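PDB 3WWV: stomatin operon partner protein from Pyrococcus horikoshii OT3, which cleaves proteins preferentially near hydrophobic or aromatic residues as a membrane-bound serine protease, the present chain being its C-terminal OB-fold domain. Local coordinates for residues A[5-10]-A[52-57]; A[11-16]-A[27-32]; A[15-20]-A[42-47]; A[35-40]-A[59-64]. One frame throughout, in Å; residues are numbered along the deposited sequence.

Contact 1: residues A[5-10]-A[52-57]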
loop_
_atom_site.group_PDB
_atom_site.type_symbol
_atom_site.label_atom_id
_atom_site.label_comp_id
_atom_site.label_asym_id
_atom_site.label_seq_id
_atom_site.Cartn_x
_atom_site.Cartn_y
_atom_site.Cartn_z
ATOM N N THR A 5 4.666 -14.870 9.178
ATOM C CA THR A 5 5.302 -13.843 8.324
ATOM C C THR A 5 4.507 -12.537 8.437
ATOM O O THR A 5 3.429 -12.410 7.855
ATOM C CB THR A 5 5.386 -14.273 6.835
ATOM O OG1 THR A 5 6.206 -15.441 6.711
ATOM C CG2 THR A 5 5.984 -13.165 5.971
ATOM N N GLY A 6 5.048 -11.578 9.188
ATOM C CA GLY A 6 4.310 -10.377 9.590
ATOM C C GLY A 6 3.858 -9.450 8.479
ATOM O O GLY A 6 4.262 -9.589 7.327
ATOM N N LYS A 7 3.010 -8.493 8.846
ATOM C CA LYS A 7 2.533 -7.452 7.934
ATOM C C LYS A 7 3.670 -6.585 7.399
ATOM O O LYS A 7 3.652 -6.153 6.243
ATOM C CB LYS A 7 1.502 -6.568 8.632
ATOM C CG LYS A 7 0.172 -7.241 8.903
ATOM C CD LYS A 7 -0.866 -6.202 9.281
ATOM C CE LYS A 7 -2.177 -6.855 9.681
ATOM N NZ LYS A 7 -3.204 -5.830 10.016
ATOM N N GLU A 8 4.659 -6.344 8.249
ATOM C CA GLU A 8 5.757 -5.457 7.925
ATOM C C GLU A 8 6.566 -5.965 6.733
ATOM O O GLU A 8 7.088 -5.177 5.953
ATOM C CB GLU A 8 6.647 -5.273 9.151
ATOM C CG GLU A 8 7.597 -4.095 9.036
ATOM C CD GLU A 8 8.166 -3.655 10.373
ATOM O OE1 GLU A 8 9.131 -2.861 10.360
ATOM O OE2 GLU A 8 7.653 -4.092 11.432
ATOM N N GLU A 9 6.655 -7.282 6.597
ATOM C CA GLU A 9 7.450 -7.896 5.545
ATOM C C GLU A 9 6.754 -7.789 4.196
ATOM O O GLU A 9 7.414 -7.654 3.170
ATOM C CB GLU A 9 7.726 -9.370 5.864
ATOM C CG GLU A 9 8.177 -9.639 7.292
ATOM C CD GLU A 9 8.411 -11.118 7.563
ATOM O OE1 GLU A 9 7.805 -11.648 8.521
ATOM O OE2 GLU A 9 9.189 -11.756 6.814
ATOM N N MET A 10 5.426 -7.844 4.201
ATOM C CA MET A 10 4.658 -7.953 2.953
ATOM C C MET A 10 4.133 -6.622 2.417
ATOM O O MET A 10 4.037 -6.440 1.202
ATOM C CB MET A 10 3.478 -8.928 3.107
ATOM C CG MET A 10 3.849 -10.340 3.543
ATOM S SD MET A 10 5.126 -11.054 2.506
ATOM C CE MET A 10 4.279 -11.242 0.935
ATOM N N VAL A 52 0.852 -4.519 -2.447
ATOM C CA VAL A 52 0.339 -5.047 -1.177
ATOM C C VAL A 52 0.126 -3.903 -0.172
ATOM O O VAL A 52 1.076 -3.206 0.168
ATOM C CB VAL A 52 1.269 -6.135 -0.571
ATOM C CG1 VAL A 52 0.606 -6.804 0.627
ATOM C CG2 VAL A 52 1.652 -7.182 -1.615
ATOM N N VAL A 53 -1.110 -3.712 0.294
ATOM C CA VAL A 53 -1.441 -2.566 1.158
ATOM C C VAL A 53 -1.795 -2.947 2.596
ATOM O O VAL A 53 -1.737 -2.100 3.502
ATOM C CB VAL A 53 -2.548 -1.655 0.560
ATOM C CG1 VAL A 53 -2.091 -1.053 -0.766
ATOM C CG2 VAL A 53 -3.866 -2.406 0.384
ATOM N N ASP A 54 -2.162 -4.212 2.804
ATOM C CA ASP A 54 -2.531 -4.723 4.130
ATOM C C ASP A 54 -2.502 -6.241 4.120
ATOM O O ASP A 54 -2.238 -6.853 3.090
ATOM C CB ASP A 54 -3.934 -4.241 4.521
ATOM C CG ASP A 54 -4.168 -4.243 6.021
ATOM O OD1 ASP A 54 -3.249 -4.562 6.813
ATOM O OD2 ASP A 54 -5.301 -3.916 6.414
ATOM N N MET A 55 -2.780 -6.840 5.273
ATOM C CA MET A 55 -2.840 -8.290 5.400
ATOM C C MET A 55 -3.951 -8.698 6.355
ATOM O O MET A 55 -4.139 -8.086 7.400
ATOM C CB MET A 55 -1.509 -8.841 5.891
ATOM C CG MET A 55 -1.098 -10.117 5.193
ATOM S SD MET A 55 0.389 -10.846 5.888
ATOM C CE MET A 55 1.480 -9.449 5.811
ATOM N N ASP A 56 -4.675 -9.743 5.968
ATOM C CA ASP A 56 -5.780 -10.301 6.728
ATOM C C ASP A 56 -5.470 -11.776 6.950
ATOM O O ASP A 56 -5.710 -12.609 6.069
ATOM C CB ASP A 56 -7.070 -10.168 5.913
ATOM C CG ASP A 56 -8.323 -10.385 6.743
ATOM O OD1 ASP A 56 -8.241 -10.436 7.994
ATOM O OD2 ASP A 56 -9.403 -10.481 6.131
ATOM N N GLY A 57 -4.936 -12.105 8.122
ATOM C CA GLY A 57 -4.432 -13.452 8.357
ATOM C C GLY A 57 -3.326 -13.727 7.357
ATOM O O GLY A 57 -2.361 -12.980 7.289
HETATM O O HOH W 1 -3.293 -3.299 9.532
#
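Met55 reaches out from the strand at 52-56 and slides its side chain along Lys7 in the opposite direction, so that Met55 CB lies 3.8 Å from Lys7 CG. Beyond CB the methionine runs straight out through CG (chi2 -174°), which carries its sulfur toward the 5-10 segment. The sulfur lies beside the loop that leads into the short, weakly bonded helix about 7-10, with Met55 SD 3.9 Å from Thr5 O. Met55 CE bends back among Gly6, Lys7 and Met10, but its modelled place is doubtful because it sits too close to the Lys7 backbone.

Lys7 is extended from CG onward and lies across the strand. Its amine forms a long, weak salt bridge, Lys7 NZ to Asp54 OD1 at 3.4 Å, backed by a water that accepts from Lys7 NZ at 2.6 Å and donates to Asp54 OD1 at 3.0 Å. The same Asp54 OD1 also takes a weak bond from the backbone N of Met55, so the carboxylate is tied to its own strand while it meets the lysine.

Met10, folded at chi2 and chi3, closes the buried end. Its carbonyl rests on the branch of Val52, with Met10 O 3.3 Å from Val52 CB, and both methionines continue onto Leu60. On the outer side, Lys7 packs on Phe40 of the second subunit. Between Val52 and Met55, Val53 and Asp54 both face Ile61 in a classic beta bulge; the whole is a helical turn laid against a bulged strand of an OB-fold domain.

Contact 2: residues A[11-16]-A[27-32]; sequences IGLIGT and IKVRGE
The guanidinium of Arg30 is the flat group here, and Leu13 approaches it obliquely: Leu13 CD1 stands 4.2 Å above the guanidinium plane, displaced toward its rim. Arg30 NH2 is held by a salt bridge to Glu32 OE2 at 2.6 Å, which helps fix how the group is turned. Arg30 belongs to the type II' turn Val29 to Glu32, where it takes the positive-phi position (phi 60°). That turn follows the second strand of the antiparallel beta hairpin formed by 14-19 and 24-29, part of the OB-fold sheet.

Thr16 and Lys28 make a hydrogen-bonded antiparallel pair. Lys28 N gives to Thr16 O at 2.8 Å in a nearly straight bond (171°), and Thr16 N returns one to Lys28 O at 3.0 Å. The threonine hydroxyl looks elsewhere, to Lys49 NZ. Next to the pair the strands come together over Gly15: a side chain at this position would run into Val29 CG2 and Lys28 O, and the close backbone approach depends on its absence.

Val29 sets CG1 anti to the backbone N (chi1 173°), and this branch crosses the end of Leu13, Val29 CG1 to Leu13 CD1 being 3.7 Å. Its other methyl, CG2, lies against Gly15 CA. Leu13 also packs on Arg66 of the second subunit, while Val29 reaches Leu60 and Met10.

Beyond the pair the two chains part, and a water joins strand to turn, donating to Ile14 O at 2.8 Å and accepting from Arg30 N. Across the turn, Lys28 NZ bends back to Gly31 O at 3.0 Å, coming from above that carbonyl plane.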
loop_
_atom_site.group_PDB
_atom_site.type_symbol
_atom_site.label_atom_id
_atom_site.label_comp_id
_atom_site.label_asym_id
_atom_site.label_seq_id
_atom_site.Cartn_x
_atom_site.Cartn_y
_atom_site.Cartn_z
ATOM N N ILE A 11 3.791 -5.706 3.318
ATOM C CA ILE A 11 3.136 -4.472 2.931
ATOM C C ILE A 11 4.078 -3.570 2.118
ATOM O O ILE A 11 5.229 -3.337 2.495
ATOM C CB ILE A 11 2.488 -3.769 4.154
ATOM C CG1 ILE A 11 1.307 -4.609 4.649
ATOM C CG2 ILE A 11 1.997 -2.373 3.790
ATOM C CD1 ILE A 11 0.662 -4.114 5.925
ATOM N N GLY A 12 3.592 -3.100 0.975
ATOM C CA GLY A 12 4.399 -2.263 0.092
ATOM C C GLY A 12 5.007 -2.994 -1.085
ATOM O O GLY A 12 5.410 -2.360 -2.054
ATOM N N LEU A 13 5.088 -4.323 -1.006
ATOM C CA LEU A 13 5.665 -5.122 -2.100
ATOM C C LEU A 13 4.770 -5.151 -3.336
ATOM O O LEU A 13 3.550 -4.970 -3.240
ATOM C CB LEU A 13 5.948 -6.565 -1.651
ATOM C CG LEU A 13 7.062 -6.789 -0.621
ATOM C CD1 LEU A 13 7.176 -8.256 -0.240
ATOM C CD2 LEU A 13 8.403 -6.253 -1.111
ATOM N N ILE A 14 5.385 -5.402 -4.491
ATOM C CA ILE A 14 4.659 -5.599 -5.740
ATOM C C ILE A 14 4.561 -7.100 -6.029
ATOM O O ILE A 14 5.468 -7.865 -5.703
ATOM C CB ILE A 14 5.299 -4.806 -6.915
ATOM C CG1 ILE A 14 4.296 -4.589 -8.051
ATOM C CG2 ILE A 14 6.568 -5.486 -7.422
ATOM C CD1 ILE A 14 4.767 -3.628 -9.134
ATOM N N GLY A 15 3.439 -7.510 -6.602
ATOM C CA GLY A 15 3.245 -8.879 -7.048
ATOM C C GLY A 15 2.507 -8.939 -8.373
ATOM O O GLY A 15 2.167 -7.909 -8.969
ATOM N N THR A 16 2.255 -10.154 -8.843
ATOM C CA THR A 16 1.575 -10.343 -10.109
ATOM C C THR A 16 0.445 -11.310 -9.856
ATOM O O THR A 16 0.631 -12.311 -9.158
ATOM C CB THR A 16 2.538 -10.914 -11.159
ATOM O OG1 THR A 16 3.736 -10.130 -11.165
ATOM C CG2 THR A 16 1.923 -10.884 -12.554
ATOM N N ILE A 27 -1.893 -14.495 -5.866
ATOM C CA ILE A 27 -0.808 -13.680 -6.429
ATOM C C ILE A 27 0.576 -14.264 -6.146
ATOM O O ILE A 27 0.760 -15.043 -5.205
ATOM C CB ILE A 27 -0.829 -12.196 -5.968
ATOM C CG1 ILE A 27 -0.508 -12.064 -4.471
ATOM C CG2 ILE A 27 -2.133 -11.516 -6.352
ATOM C CD1 ILE A 27 -0.426 -10.625 -3.984
ATOM N N LYS A 28 1.545 -13.883 -6.970
ATOM C CA LYS A 28 2.923 -14.247 -6.726
ATOM C C LYS A 28 3.671 -13.018 -6.226
ATOM O O LYS A 28 3.700 -11.989 -6.896
ATOM C CB LYS A 28 3.565 -14.813 -7.992
ATOM C CG LYS A 28 4.696 -15.793 -7.710
ATOM C CD LYS A 28 5.118 -16.526 -8.978
ATOM C CE LYS A 28 6.142 -17.616 -8.687
ATOM N NZ LYS A 28 5.551 -18.747 -7.913
ATOM N N VAL A 29 4.233 -13.113 -5.027
ATOM C CA VAL A 29 5.047 -12.037 -4.482
ATOM C C VAL A 29 6.382 -12.625 -4.073
ATOM O O VAL A 29 6.428 -13.563 -3.271
ATOM C CB VAL A 29 4.388 -11.329 -3.281
ATOM C CG1 VAL A 29 5.355 -10.344 -2.645
ATOM C CG2 VAL A 29 3.139 -10.591 -3.720
ATOM N N ARG A 30 7.455 -12.036 -4.611
ATOM C CA ARG A 30 8.795 -12.625 -4.613
ATOM C C ARG A 30 8.688 -13.954 -5.374
ATOM O O ARG A 30 8.281 -13.964 -6.541
ATOM C CB ARG A 30 9.355 -12.781 -3.187
ATOM C CG ARG A 30 9.487 -11.463 -2.428
ATOM C CD ARG A 30 9.661 -11.675 -0.928
ATOM N NE ARG A 30 8.503 -12.330 -0.309
ATOM C CZ ARG A 30 8.320 -12.485 1.003
ATOM N NH1 ARG A 30 9.210 -12.032 1.880
ATOM N NH2 ARG A 30 7.233 -13.094 1.444
ATOM N N GLY A 31 9.012 -15.068 -4.733
ATOM C CA GLY A 31 8.834 -16.355 -5.385
ATOM C C GLY A 31 7.592 -17.081 -4.912
ATOM O O GLY A 31 7.205 -18.089 -5.498
ATOM N N GLU A 32 6.968 -16.556 -3.857
ATOM C CA GLU A 32 5.895 -17.243 -3.138
ATOM C C GLU A 32 4.515 -17.006 -3.727
ATOM O O GLU A 32 4.183 -15.894 -4.149
ATOM C CB GLU A 32 5.846 -16.783 -1.675
ATOM C CG GLU A 32 7.020 -17.171 -0.789
ATOM C CD GLU A 32 6.792 -16.740 0.656
ATOM O OE1 GLU A 32 6.097 -17.472 1.407
ATOM O OE2 GLU A 32 7.301 -15.661 1.043
HETATM O O HOH W 2 7.377 -9.806 -6.533
#

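Contact 3: residues A[15-20]-A[42-47]; sequences GTVVEE and GKIEKG
Val17 O accepts the amide of Gly47, Gly47 N to Val17 O measuring 2.8 Å, a straight bond (167°) whose donor is tilted from the carbonyl plane. Just beside it the Val17 side chain closes on another carbonyl: with CG1 anti to the backbone N (chi1 178°), the branch rests on Glu45 O, Val17 CB to Glu45 O being 3.3 Å. Val17 CG2 also meets Ile44 CG2 at 3.8 Å, the two side chains crossing at about a right angle; both residues are buried and pack on Val50.

Glu20 extends along the loop, its CG 3.4 Å from Ile44 O. Its carboxylate lies against the aliphatic part of Lys43, with Glu20 OE2 3.3 Å from Lys43 CD, while the lysine amine stays too far for a salt bridge. A water joins Glu20 OE2 to Lys46 N. With an alanine in place of Glu20, that water is likely to lose one of its anchors and the Lys43 methylenes their cover.

Glu45 turns instead to Arg64. The loop 42-47 thus lies beside the corner that strand 14-19 turns at its bulge, in the connection that carries a helix in many OB folds.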
loop_
_atom_site.group_PDB
_atom_site.type_symbol
_atom_site.label_atom_id
_atom_site.label_comp_id
_atom_site.label_asym_id
_atom_site.label_seq_id
_atom_site.Cartn_x
_atom_site.Cartn_y
_atom_site.Cartn_z
ATOM N N GLY A 15 3.439 -7.510 -6.602
ATOM C CA GLY A 15 3.245 -8.879 -7.048
ATOM C C GLY A 15 2.507 -8.939 -8.373
ATOM O O GLY A 15 2.167 -7.909 -8.969
ATOM N N THR A 16 2.255 -10.154 -8.843
ATOM C CA THR A 16 1.575 -10.343 -10.109
ATOM C C THR A 16 0.445 -11.310 -9.856
ATOM O O THR A 16 0.631 -12.311 -9.158
ATOM C CB THR A 16 2.538 -10.914 -11.159
ATOM O OG1 THR A 16 3.736 -10.130 -11.165
ATOM C CG2 THR A 16 1.923 -10.884 -12.554
ATOM N N VAL A 17 -0.735 -10.993 -10.384
ATOM C CA VAL A 17 -1.876 -11.887 -10.262
ATOM C C VAL A 17 -1.582 -13.151 -11.069
ATOM O O VAL A 17 -1.230 -13.068 -12.248
ATOM C CB VAL A 17 -3.187 -11.239 -10.759
ATOM C CG1 VAL A 17 -4.344 -12.228 -10.648
ATOM C CG2 VAL A 17 -3.499 -9.950 -9.998
ATOM N N VAL A 18 -1.709 -14.308 -10.419
ATOM C CA VAL A 18 -1.559 -15.603 -11.081
ATOM C C VAL A 18 -2.916 -16.296 -11.239
ATOM O O VAL A 18 -3.116 -17.090 -12.156
ATOM C CB VAL A 18 -0.498 -16.504 -10.395
ATOM C CG1 VAL A 18 0.884 -15.879 -10.524
ATOM C CG2 VAL A 18 -0.805 -16.712 -8.921
ATOM N N GLU A 19 -3.858 -15.958 -10.363
ATOM C CA GLU A 19 -5.244 -16.379 -10.518
ATOM C C GLU A 19 -6.164 -15.193 -10.216
ATOM O O GLU A 19 -6.151 -14.663 -9.102
ATOM C CB GLU A 19 -5.556 -17.565 -9.598
ATOM C CG GLU A 19 -7.012 -17.996 -9.622
ATOM C CD GLU A 19 -7.289 -19.159 -8.689
ATOM O OE1 GLU A 19 -7.078 -20.318 -9.104
ATOM O OE2 GLU A 19 -7.726 -18.916 -7.548
ATOM N N GLU A 20 -6.957 -14.797 -11.212
ATOM C CA GLU A 20 -7.796 -13.588 -11.160
ATOM C C GLU A 20 -8.386 -13.296 -9.785
ATOM O O GLU A 20 -8.973 -14.180 -9.147
ATOM C CB GLU A 20 -8.916 -13.644 -12.211
ATOM C CG GLU A 20 -9.731 -12.365 -12.332
ATOM C CD GLU A 20 -10.817 -12.453 -13.391
ATOM O OE1 GLU A 20 -11.821 -13.180 -13.181
ATOM O OE2 GLU A 20 -10.674 -11.769 -14.432
ATOM N N GLY A 42 -13.707 -4.836 -8.030
ATOM C CA GLY A 42 -14.457 -6.079 -8.127
ATOM C C GLY A 42 -13.649 -7.194 -8.777
ATOM O O GLY A 42 -13.928 -8.374 -8.527
ATOM N N LYS A 43 -12.649 -6.819 -9.592
ATOM C CA LYS A 43 -11.903 -7.773 -10.428
ATOM C C LYS A 43 -10.540 -7.251 -10.918
ATOM O O LYS A 43 -10.471 -6.248 -11.632
ATOM C CB LYS A 43 -12.754 -8.205 -11.633
ATOM C CG LYS A 43 -12.067 -9.174 -12.588
ATOM C CD LYS A 43 -12.804 -9.263 -13.915
ATOM C CE LYS A 43 -14.031 -10.149 -13.794
ATOM N NZ LYS A 43 -14.987 -9.922 -14.910
ATOM N N ILE A 44 -9.468 -7.945 -10.537
ATOM C CA ILE A 44 -8.129 -7.681 -11.070
ATOM C C ILE A 44 -7.618 -8.922 -11.819
ATOM O O ILE A 44 -7.565 -10.012 -11.266
ATOM C CB ILE A 44 -7.137 -7.232 -9.971
ATOM C CG1 ILE A 44 -7.696 -6.022 -9.202
ATOM C CG2 ILE A 44 -5.776 -6.907 -10.577
ATOM C CD1 ILE A 44 -6.806 -5.540 -8.072
ATOM N N GLU A 45 -7.238 -8.728 -13.080
ATOM C CA GLU A 45 -7.004 -9.828 -14.028
ATOM C C GLU A 45 -5.648 -10.511 -13.874
ATOM O O GLU A 45 -4.708 -9.935 -13.330
ATOM C CB GLU A 45 -7.153 -9.330 -15.476
ATOM C CG GLU A 45 -8.539 -8.801 -15.857
ATOM C CD GLU A 45 -8.805 -7.350 -15.426
ATOM O OE1 GLU A 45 -7.947 -6.721 -14.762
ATOM O OE2 GLU A 45 -9.891 -6.829 -15.760
ATOM N N LYS A 46 -5.563 -11.740 -14.379
ATOM C CA LYS A 46 -4.325 -12.507 -14.416
ATOM C C LYS A 46 -3.220 -11.743 -15.160
ATOM O O LYS A 46 -3.458 -11.156 -16.221
ATOM C CB LYS A 46 -4.599 -13.864 -15.068
ATOM C CG LYS A 46 -3.402 -14.785 -15.243
ATOM C CD LYS A 46 -3.831 -16.043 -15.988
ATOM C CE LYS A 46 -2.635 -16.854 -16.478
ATOM N NZ LYS A 46 -2.077 -17.744 -15.420
ATOM N N GLY A 47 -2.020 -11.736 -14.592
ATOM C CA GLY A 47 -0.905 -11.010 -15.181
ATOM C C GLY A 47 -0.771 -9.563 -14.735
ATOM O O GLY A 47 0.292 -8.978 -14.895
HETATM O O HOH W 3 -7.852 -12.811 -15.720
#

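Contact 4: residues A[35-40]-A[59-64]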
loop_
_atom_site.group_PDB
_atom_site.type_symbol
_atom_site.label_atom_id
_atom_site.label_comp_id
_atom_site.label_asym_id
_atom_site.label_seq_id
_atom_site.Cartn_x
_atom_site.Cartn_y
_atom_site.Cartn_z
ATOM N N LYS A 35 -2.533 -16.195 -1.211
ATOM C CA LYS A 35 -3.932 -15.831 -1.328
ATOM C C LYS A 35 -3.985 -14.313 -1.270
ATOM O O LYS A 35 -3.231 -13.691 -0.517
ATOM C CB LYS A 35 -4.750 -16.414 -0.182
ATOM C CG LYS A 35 -5.041 -17.899 -0.284
ATOM C CD LYS A 35 -5.850 -18.373 0.918
ATOM C CE LYS A 35 -6.584 -19.671 0.610
ATOM N NZ LYS A 35 -7.950 -19.705 1.218
ATOM N N ALA A 36 -4.861 -13.717 -2.071
ATOM C CA ALA A 36 -4.968 -12.266 -2.134
ATOM C C ALA A 36 -6.397 -11.825 -2.407
ATOM O O ALA A 36 -7.205 -12.592 -2.943
ATOM C CB ALA A 36 -4.015 -11.693 -3.180
ATOM N N ARG A 37 -6.688 -10.583 -2.026
ATOM C CA ARG A 37 -8.020 -9.998 -2.145
ATOM C C ARG A 37 -7.844 -8.531 -2.539
ATOM O O ARG A 37 -7.078 -7.819 -1.905
ATOM C CB ARG A 37 -8.744 -10.122 -0.794
ATOM C CG ARG A 37 -10.193 -9.671 -0.773
ATOM C CD ARG A 37 -10.925 -10.160 0.477
ATOM N NE ARG A 37 -10.613 -9.388 1.688
ATOM C CZ ARG A 37 -10.161 -9.901 2.842
ATOM N NH1 ARG A 37 -9.946 -11.205 2.991
ATOM N NH2 ARG A 37 -9.927 -9.094 3.865
ATOM N N SER A 38 -8.516 -8.083 -3.594
ATOM C CA SER A 38 -8.423 -6.678 -3.971
ATOM C C SER A 38 -9.226 -5.839 -2.993
ATOM O O SER A 38 -10.330 -6.225 -2.614
ATOM C CB SER A 38 -8.904 -6.441 -5.395
ATOM O OG SER A 38 -10.256 -6.807 -5.529
ATOM N N LYS A 39 -8.665 -4.704 -2.580
ATOM C CA LYS A 39 -9.309 -3.869 -1.563
ATOM C C LYS A 39 -10.625 -3.230 -2.011
ATOM O O LYS A 39 -11.585 -3.228 -1.250
ATOM C CB LYS A 39 -8.368 -2.793 -1.038
ATOM C CG LYS A 39 -8.887 -2.156 0.246
ATOM C CD LYS A 39 -7.925 -1.137 0.811
ATOM C CE LYS A 39 -8.618 -0.325 1.886
ATOM N NZ LYS A 39 -8.711 -1.056 3.176
ATOM N N PHE A 40 -10.673 -2.693 -3.229
ATOM C CA PHE A 40 -11.882 -1.999 -3.692
ATOM C C PHE A 40 -12.465 -2.649 -4.923
ATOM O O PHE A 40 -13.676 -2.894 -4.981
ATOM C CB PHE A 40 -11.600 -0.547 -4.077
ATOM C CG PHE A 40 -10.784 0.201 -3.089
ATOM C CD1 PHE A 40 -11.377 0.764 -1.968
ATOM C CD2 PHE A 40 -9.422 0.381 -3.304
ATOM C CE1 PHE A 40 -10.620 1.478 -1.061
ATOM C CE2 PHE A 40 -8.662 1.099 -2.407
ATOM C CZ PHE A 40 -9.260 1.639 -1.283
ATOM N N THR A 59 -4.029 -13.778 4.072
ATOM C CA THR A 59 -4.527 -13.233 2.808
ATOM C C THR A 59 -3.992 -11.809 2.600
ATOM O O THR A 59 -4.203 -10.932 3.441
ATOM C CB THR A 59 -6.077 -13.241 2.756
ATOM O OG1 THR A 59 -6.559 -14.576 2.955
ATOM C CG2 THR A 59 -6.601 -12.728 1.416
ATOM N N LEU A 60 -3.297 -11.588 1.488
ATOM C CA LEU A 60 -2.786 -10.248 1.147
ATOM C C LEU A 60 -3.883 -9.370 0.554
ATOM O O LEU A 60 -4.639 -9.813 -0.308
ATOM C CB LEU A 60 -1.615 -10.346 0.166
ATOM C CG LEU A 60 -0.449 -11.226 0.585
ATOM C CD1 LEU A 60 0.628 -11.226 -0.491
ATOM C CD2 LEU A 60 0.124 -10.766 1.914
ATOM N N ILE A 61 -3.971 -8.131 1.030
ATOM C CA ILE A 61 -4.920 -7.152 0.493
ATOM C C ILE A 61 -4.145 -6.227 -0.418
ATOM O O ILE A 61 -3.091 -5.708 -0.048
ATOM C CB ILE A 61 -5.667 -6.412 1.616
ATOM C CG1 ILE A 61 -6.518 -7.428 2.389
ATOM C CG2 ILE A 61 -6.572 -5.305 1.067
ATOM C CD1 ILE A 61 -6.716 -7.060 3.836
ATOM N N VAL A 62 -4.648 -6.062 -1.636
ATOM C CA VAL A 62 -3.886 -5.457 -2.717
ATOM C C VAL A 62 -4.770 -4.471 -3.460
ATOM O O VAL A 62 -6.003 -4.603 -3.444
ATOM C CB VAL A 62 -3.355 -6.520 -3.712
ATOM C CG1 VAL A 62 -2.484 -7.559 -3.015
ATOM C CG2 VAL A 62 -4.488 -7.216 -4.444
ATOM N N VAL A 63 -4.137 -3.475 -4.072
ATOM C CA VAL A 63 -4.759 -2.633 -5.101
ATOM C C VAL A 63 -3.955 -2.864 -6.379
ATOM O O VAL A 63 -2.801 -3.302 -6.301
ATOM C CB VAL A 63 -4.759 -1.117 -4.732
ATOM C CG1 VAL A 63 -5.614 -0.860 -3.492
ATOM C CG2 VAL A 63 -3.345 -0.581 -4.523
ATOM N N ARG A 64 -4.529 -2.594 -7.551
ATOM C CA ARG A 64 -3.694 -2.650 -8.752
ATOM C C ARG A 64 -2.690 -1.520 -8.734
ATOM O O ARG A 64 -2.971 -0.431 -8.237
ATOM C CB ARG A 64 -4.462 -2.681 -10.081
ATOM C CG ARG A 64 -5.780 -1.940 -10.148
ATOM C CD ARG A 64 -6.182 -1.695 -11.603
ATOM N NE ARG A 64 -5.890 -2.811 -12.491
ATOM C CZ ARG A 64 -6.774 -3.734 -12.863
ATOM N NH1 ARG A 64 -8.024 -3.690 -12.437
ATOM N NH2 ARG A 64 -6.400 -4.710 -13.665
#
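The parallel pairing of strands 32-38 and 59-64 is the characteristic parallel step in the otherwise antiparallel OB-fold sheet. Its ladder alternates: Leu60 N gives to Lys35 O at 2.9 Å, Arg37 N to Leu60 O at 2.8 Å, Val62 N to Arg37 O at 3.0 Å, and Lys39 N to Val62 O at 2.8 Å. The CA hydrogens of Ala36, Ile61 and Ser38 add contacts to the same carbonyls.

On the outward face Arg37 and Ile61 lie side by side, pointing the same way. Arg37 leaves with CG anti to the backbone N (chi1 -175°) and bends at chi3, which sets one guanidinium face over Ile61 CG1 and brings Arg37 NH2 to 3.8 Å from Ile61 CD1. Arg37 NH2 also forms a salt bridge with Asp56. Ile61 CG2 meets Lys39 CB at 3.7 Å, so this one side chain backs both basic residues. With an alanine in its place the guanidinium would probably keep Asp56 but lose the support beneath that face, and a gap open beside Lys39 CB.

Beyond the ladder Lys39 CG sits 4.0 Å above the centre of the Phe40 ring, and Phe40 CE2 touches Val63 CG1; Ile11 of the second subunit packs on all three. The opposite face carries Ala36, Ser38, Leu60 and Val62, with Ala36, Leu60 and Val62 meeting Ile27 in the interior typical of a small OB barrel.

Overall arrangement
Contact 4 is the most central, its centre about 4 Å from that of the chain, and joins its strands by a four-bond backbone ladder. Contact 1 lies farthest out (about 10 Å), opposite contact 3 (about 8 Å) across that centre, with contact 2 at about 7 Å. Contact 2 has a single antiparallel pair and ends in a charged, solvent-facing turn; Ile27 and Val29 tie it to the interior side of contact 4. Methionines and a weak salt bridge make contact 1, backbone carbonyls and loop packing contact 3. Contacts 2 and 3 share Gly15 and Thr16, whereas contacts 1 and 4 meet through Asp56 and Arg37. Contacts 1, 2 and 4 touch the second subunit; contact 3 does not.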